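Local coordinates for protein alpha,alpha-trehalose-phosphate synthase (UDP-forming) (PDB 5HXA) that is a family 20 glycosyltransferase of the GT-B class, built from two domains that each have a largely parallel beta sheet flanked by helices, at residues A[255-260]-A[355-360]; A[141-146]-A[179-184]. All coordinates share one frame; numbering follows the deposited sequence.

Interaction 1: residues A[255-260]-A[355-360]. With EDO (1,2-ethanediol), chain C.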
loop_
_atom_site.group_PDB
_atom_site.type_symbol
_atom_site.label_atom_id
_atom_site.label_comp_id
_atom_site.label_asym_id
_atom_site.label_seq_id
_atom_site.Cartn_x
_atom_site.Cartn_y
_atom_site.Cartn_z
ATOM N N ARG A 255 -22.762 35.291 5.510
ATOM C CA ARG A 255 -22.961 36.220 6.618
ATOM C C ARG A 255 -23.190 35.471 7.926
ATOM O O ARG A 255 -22.738 35.915 8.989
ATOM C CB ARG A 255 -24.144 37.150 6.330
ATOM C CG ARG A 255 -24.010 37.983 5.063
ATOM C CD ARG A 255 -25.103 39.056 4.976
ATOM N NE ARG A 255 -26.458 38.503 4.979
ATOM C CZ ARG A 255 -27.166 38.242 3.882
ATOM N NH1 ARG A 255 -28.392 37.738 3.988
ATOM N NH2 ARG A 255 -26.653 38.479 2.681
ATOM N N SER A 256 -23.909 34.344 7.870
ATOM C CA SER A 256 -24.089 33.513 9.059
ATOM C C SER A 256 -22.750 33.004 9.572
ATOM O O SER A 256 -22.457 33.098 10.771
ATOM C CB SER A 256 -25.022 32.331 8.763
ATOM O OG SER A 256 -26.344 32.767 8.496
ATOM N N LEU A 257 -21.934 32.437 8.675
ATOM C CA LEU A 257 -20.609 31.964 9.063
ATOM C C LEU A 257 -19.807 33.081 9.715
ATOM O O LEU A 257 -19.283 32.920 10.825
ATOM C CB LEU A 257 -19.870 31.412 7.846
ATOM C CG LEU A 257 -18.436 30.920 8.060
ATOM C CD1 LEU A 257 -18.387 29.768 9.088
ATOM C CD2 LEU A 257 -17.821 30.492 6.733
ATOM N N ARG A 258 -19.729 34.233 9.045
ATOM C CA ARG A 258 -18.947 35.359 9.546
ATOM C C ARG A 258 -19.407 35.786 10.934
ATOM O O ARG A 258 -18.587 35.973 11.841
ATOM C CB ARG A 258 -19.045 36.525 8.561
ATOM C CG ARG A 258 -17.785 37.359 8.438
ATOM C CD ARG A 258 -17.959 38.493 7.432
ATOM N NE ARG A 258 -18.905 38.137 6.377
ATOM C CZ ARG A 258 -19.066 38.820 5.247
ATOM N NH1 ARG A 258 -18.328 39.898 5.011
ATOM N NH2 ARG A 258 -19.962 38.421 4.350
ATOM N N ASP A 259 -20.721 35.949 11.124
ATOM C CA ASP A 259 -21.223 36.412 12.412
ATOM C C ASP A 259 -20.975 35.385 13.508
ATOM O O ASP A 259 -20.673 35.753 14.650
ATOM C CB ASP A 259 -22.713 36.746 12.321
ATOM C CG ASP A 259 -22.995 37.924 11.397
ATOM O OD1 ASP A 259 -22.036 38.598 10.945
ATOM O OD2 ASP A 259 -24.190 38.177 11.126
ATOM N N GLY A 260 -21.100 34.095 13.190
ATOM C CA GLY A 260 -20.851 33.082 14.197
ATOM C C GLY A 260 -19.390 32.925 14.564
ATOM O O GLY A 260 -19.087 32.460 15.668
ATOM N N MET A 355 -17.079 28.698 -2.727
ATOM C CA MET A 355 -15.897 29.528 -2.943
ATOM C C MET A 355 -15.918 30.736 -2.012
ATOM O O MET A 355 -14.888 31.121 -1.443
ATOM C CB MET A 355 -15.818 29.966 -4.408
ATOM C CG MET A 355 -15.871 28.820 -5.423
ATOM S SD MET A 355 -14.544 27.611 -5.156
ATOM C CE MET A 355 -15.464 26.106 -4.846
ATOM N N ALA A 356 -17.099 31.333 -1.838
ATOM C CA ALA A 356 -17.259 32.438 -0.898
ATOM C C ALA A 356 -16.950 32.011 0.533
ATOM O O ALA A 356 -16.403 32.800 1.312
ATOM C CB ALA A 356 -18.681 32.998 -1.000
ATOM N N LEU A 357 -17.294 30.771 0.901
ATOM C CA LEU A 357 -16.942 30.279 2.230
ATOM C C LEU A 357 -15.433 30.106 2.372
ATOM O O LEU A 357 -14.870 30.442 3.419
ATOM C CB LEU A 357 -17.669 28.959 2.531
ATOM C CG LEU A 357 -19.206 28.986 2.489
ATOM C CD1 LEU A 357 -19.764 27.588 2.762
ATOM C CD2 LEU A 357 -19.781 29.990 3.488
ATOM N N PHE A 358 -14.761 29.572 1.335
ATOM C CA PHE A 358 -13.295 29.521 1.342
ATOM C C PHE A 358 -12.699 30.910 1.576
ATOM O O PHE A 358 -11.746 31.075 2.348
ATOM C CB PHE A 358 -12.757 28.969 0.010
ATOM C CG PHE A 358 -12.974 27.487 -0.209
ATOM C CD1 PHE A 358 -13.058 26.603 0.856
ATOM C CD2 PHE A 358 -13.063 26.978 -1.510
ATOM C CE1 PHE A 358 -13.241 25.239 0.635
ATOM C CE2 PHE A 358 -13.261 25.610 -1.741
ATOM C CZ PHE A 358 -13.344 24.741 -0.661
ATOM N N ARG A 359 -13.245 31.918 0.895
ATOM C CA ARG A 359 -12.732 33.280 1.012
ATOM C C ARG A 359 -12.834 33.812 2.440
ATOM O O ARG A 359 -12.056 34.687 2.831
ATOM C CB ARG A 359 -13.499 34.185 0.046
ATOM C CG ARG A 359 -12.949 35.605 -0.123
ATOM C CD ARG A 359 -13.652 36.237 -1.315
ATOM N NE ARG A 359 -13.223 37.592 -1.652
ATOM C CZ ARG A 359 -12.367 37.884 -2.628
ATOM N NH1 ARG A 359 -11.806 36.914 -3.358
ATOM N NH2 ARG A 359 -12.060 39.150 -2.867
ATOM N N GLN A 360 -13.791 33.310 3.228
ATOM C CA GLN A 360 -13.927 33.715 4.626
ATOM C C GLN A 360 -12.967 32.987 5.560
ATOM O O GLN A 360 -12.916 33.331 6.744
ATOM C CB GLN A 360 -15.366 33.476 5.117
ATOM C CG GLN A 360 -16.366 34.438 4.528
ATOM C CD GLN A 360 -15.996 35.873 4.825
ATOM O OE1 GLN A 360 -15.739 36.229 5.979
ATOM N NE2 GLN A 360 -15.924 36.699 3.783
HETATM C C1 EDO C . -28.832 35.243 -0.178
HETATM O O1 EDO C . -29.013 33.909 0.313
HETATM C C2 EDO C . -29.714 36.205 0.601
HETATM O O2 EDO C . -28.975 37.404 0.843
#
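Atom O2 of a 1,2-ethanediol molecule, probably from the crystallisation liquor, is gripped by both terminal nitrogens of Arg255: NH1 and NH2 each donate a hydrogen bond of 3.2 Å to O2, which lies in the guanidinium plane at its edge. The Arg255 side chain leaves its helix away from segment 355-360 and takes no part in the contact with it, whereas Leu257 and Arg258 of the same helix turn meet it. The contact belongs to one of the two Rossmann-like domains of the GT-B fold: helices 252-260 and 351-359 run into strands 265-270 and 363-366, neighbours in the six-stranded parallel sheet. Two layers make up the interface. The apolar one pairs Leu257 CD2 with Leu357 CD2 at 3.8 Å. With its CG anti to the backbone N (chi1 178°), Leu257 reaches across the gap between the helices, and its CD2 also comes within 4.2 Å of Gln360 CB. Leu257 also touches Leu266 of strand 265-270, while Val254 touches both Leu357 and Gln360. The outer layer is more polar and exposed. A bend at chi2 (-58°) folds the Gln360 amide against Arg258, and the amide and guanidinium planes are 31° apart. No hydrogen bond joins the two segments. Instead, Gln360 OE1 rests 3.4 Å from Arg258 CG, and Gln360 NE2 lies over the centre of the Arg258 guanidinium, 4.0 Å above its plane.

Interaction 2: residues A[141-146]-A[179-184]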
loop_
_atom_site.group_PDB
_atom_site.type_symbol
_atom_site.label_atom_id
_atom_site.label_comp_id
_atom_site.label_asym_id
_atom_site.label_seq_id
_atom_site.Cartn_x
_atom_site.Cartn_y
_atom_site.Cartn_z
ATOM N N HIS A 141 -13.667 3.605 -14.388
ATOM C CA HIS A 141 -14.766 2.733 -14.793
ATOM C C HIS A 141 -14.570 2.166 -16.194
ATOM O O HIS A 141 -15.187 1.148 -16.528
ATOM C CB HIS A 141 -16.099 3.490 -14.754
ATOM C CG HIS A 141 -16.257 4.394 -13.570
ATOM N ND1 HIS A 141 -15.693 5.651 -13.514
ATOM C CD2 HIS A 141 -16.931 4.231 -12.405
ATOM C CE1 HIS A 141 -16.008 6.221 -12.363
ATOM N NE2 HIS A 141 -16.760 5.382 -11.673
ATOM N N LEU A 142 -13.725 2.802 -17.017
ATOM C CA LEU A 142 -13.674 2.567 -18.454
ATOM C C LEU A 142 -12.277 2.153 -18.928
ATOM O O LEU A 142 -11.916 2.384 -20.085
ATOM C CB LEU A 142 -14.154 3.822 -19.193
ATOM C CG LEU A 142 -15.605 4.218 -18.847
ATOM C CD1 LEU A 142 -15.973 5.609 -19.357
ATOM C CD2 LEU A 142 -16.576 3.174 -19.402
ATOM N N LEU A 143 -11.476 1.546 -18.051
ATOM C CA LEU A 143 -10.158 1.067 -18.460
ATOM C C LEU A 143 -10.164 0.216 -19.731
ATOM O O LEU A 143 -9.275 0.425 -20.575
ATOM C CB LEU A 143 -9.500 0.276 -17.312
ATOM C CG LEU A 143 -9.204 1.049 -16.031
ATOM C CD1 LEU A 143 -8.650 0.102 -14.967
ATOM C CD2 LEU A 143 -8.234 2.191 -16.299
ATOM N N PRO A 144 -11.070 -0.738 -19.935
ATOM C CA PRO A 144 -10.994 -1.573 -21.144
ATOM C C PRO A 144 -11.802 -1.066 -22.330
ATOM O O PRO A 144 -11.916 -1.794 -23.320
ATOM C CB PRO A 144 -11.549 -2.918 -20.652
ATOM C CG PRO A 144 -12.532 -2.554 -19.612
ATOM C CD PRO A 144 -12.080 -1.256 -18.984
ATOM N N PHE A 145 -12.313 0.168 -22.271
ATOM C CA PHE A 145 -13.248 0.657 -23.284
ATOM C C PHE A 145 -12.593 0.762 -24.661
ATOM O O PHE A 145 -13.220 0.443 -25.679
ATOM C CB PHE A 145 -13.807 2.014 -22.841
ATOM C CG PHE A 145 -14.996 2.475 -23.635
ATOM C CD1 PHE A 145 -16.252 1.916 -23.423
ATOM C CD2 PHE A 145 -14.859 3.462 -24.598
ATOM C CE1 PHE A 145 -17.357 2.339 -24.166
ATOM C CE2 PHE A 145 -15.953 3.892 -25.342
ATOM C CZ PHE A 145 -17.203 3.336 -25.121
ATOM N N ALA A 146 -11.335 1.218 -24.726
ATOM C CA ALA A 146 -10.681 1.310 -26.033
ATOM C C ALA A 146 -10.468 -0.073 -26.643
ATOM O O ALA A 146 -10.603 -0.243 -27.860
ATOM C CB ALA A 146 -9.351 2.053 -25.930
ATOM N N GLU A 179 -3.233 -7.784 -15.071
ATOM C CA GLU A 179 -2.499 -7.891 -16.336
ATOM C C GLU A 179 -3.407 -7.655 -17.539
ATOM O O GLU A 179 -3.018 -6.977 -18.502
ATOM C CB GLU A 179 -1.809 -9.249 -16.431
ATOM C CG GLU A 179 -0.869 -9.487 -15.280
ATOM C CD GLU A 179 0.274 -10.401 -15.638
ATOM O OE1 GLU A 179 1.436 -10.040 -15.342
ATOM O OE2 GLU A 179 0.008 -11.471 -16.224
ATOM N N GLU A 180 -4.622 -8.203 -17.503
ATOM C CA GLU A 180 -5.562 -7.996 -18.600
ATOM C C GLU A 180 -5.959 -6.526 -18.715
ATOM O O GLU A 180 -6.152 -6.003 -19.824
ATOM C CB GLU A 180 -6.789 -8.889 -18.370
ATOM C CG GLU A 180 -7.883 -8.764 -19.399
ATOM C CD GLU A 180 -8.947 -9.843 -19.240
ATOM O OE1 GLU A 180 -9.452 -10.034 -18.107
ATOM O OE2 GLU A 180 -9.260 -10.506 -20.251
ATOM N N LEU A 181 -6.062 -5.838 -17.577
ATOM C CA LEU A 181 -6.448 -4.431 -17.575
ATOM C C LEU A 181 -5.371 -3.554 -18.200
ATOM O O LEU A 181 -5.675 -2.665 -18.998
ATOM C CB LEU A 181 -6.745 -3.978 -16.146
ATOM C CG LEU A 181 -8.046 -4.529 -15.526
ATOM C CD1 LEU A 181 -8.108 -4.220 -14.028
ATOM C CD2 LEU A 181 -9.292 -4.003 -16.251
ATOM N N VAL A 182 -4.102 -3.768 -17.836
ATOM C CA VAL A 182 -3.041 -2.947 -18.427
ATOM C C VAL A 182 -2.939 -3.208 -19.923
ATOM O O VAL A 182 -2.786 -2.274 -20.720
ATOM C CB VAL A 182 -1.696 -3.191 -17.722
ATOM C CG1 VAL A 182 -0.574 -2.468 -18.479
ATOM C CG2 VAL A 182 -1.779 -2.707 -16.255
ATOM N N LYS A 183 -3.011 -4.481 -20.329
ATOM C CA LYS A 183 -3.016 -4.794 -21.755
ATOM C C LYS A 183 -4.125 -4.036 -22.474
ATOM O O LYS A 183 -3.892 -3.391 -23.503
ATOM C CB LYS A 183 -3.179 -6.302 -21.966
ATOM C CG LYS A 183 -3.337 -6.661 -23.463
ATOM C CD LYS A 183 -3.315 -8.175 -23.689
ATOM C CE LYS A 183 -3.488 -8.519 -25.170
ATOM N NZ LYS A 183 -3.230 -9.970 -25.420
ATOM N N ALA A 184 -5.345 -4.080 -21.923
ATOM C CA ALA A 184 -6.462 -3.384 -22.557
ATOM C C ALA A 184 -6.219 -1.883 -22.614
ATOM O O ALA A 184 -6.586 -1.226 -23.594
ATOM C CB ALA A 184 -7.768 -3.686 -21.821
HETATM O O HOH W 1 -9.000 -0.143 -23.268
#
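The methyl carbon Ala184 CB packs against the base of the Pro144 ring, 3.9 Å from Pro144 CA and 4.0 Å from Pro144 CB. Beside it Leu143 CD1 faces Leu181 CD2 at 4.3 Å, a looser leucine pair. Between the two backbones a single water supplies the polar link: it donates one hydrogen bond to Leu143 O at 2.8 Å and another to Ala184 O at 2.7 Å. Both acceptors are main-chain carbonyls of buried residues, and the two bonds engage both hydrogens of the water.

What places Leu143 and Pro144 is a type I beta turn from Leu142 to Phe145, closed by the bond from Phe145 N to Leu142 O (3.1 Å). Pro144 is the N-cap residue of helix 145-151. Further out, Tyr188 OH hydrogen-bonds to Leu142 O, and the side chain of Pro144 rests on Tyr114 and Asn118 of helix 108-126. Leu143 also touches Leu93 of helix 78-97.

The turn and the helix that follows form part of the beta-alpha-beta crossover between strands 134-138 and 158-161. Helix 178-185, the second of two helices in the connection between strands 158-161 and 190-193, has Val182 against helix 196-208, so the contact joins successive connections of one Rossmann-like domain.

Overall arrangement
The two contacts lie on opposite sides of the chain's centre, about 44 Å apart between their centres, and share no helix or strand. Each joins elements that lead into parallel strands of a Rossmann-like sheet, but of different sheets: interaction 2 belongs to the ten-stranded mixed sheet, interaction 1 to the six-stranded parallel one. Their chemistry follows their depth. The four touching residues of interaction 2 are all buried and small or aliphatic, and a water bridges two main-chain carbonyls of buried residues. Interaction 1 is only partly buried: its leucine pair gives way outward to a glutamine amide laid over an arginine guanidinium, with no hydrogen bond between the two segments.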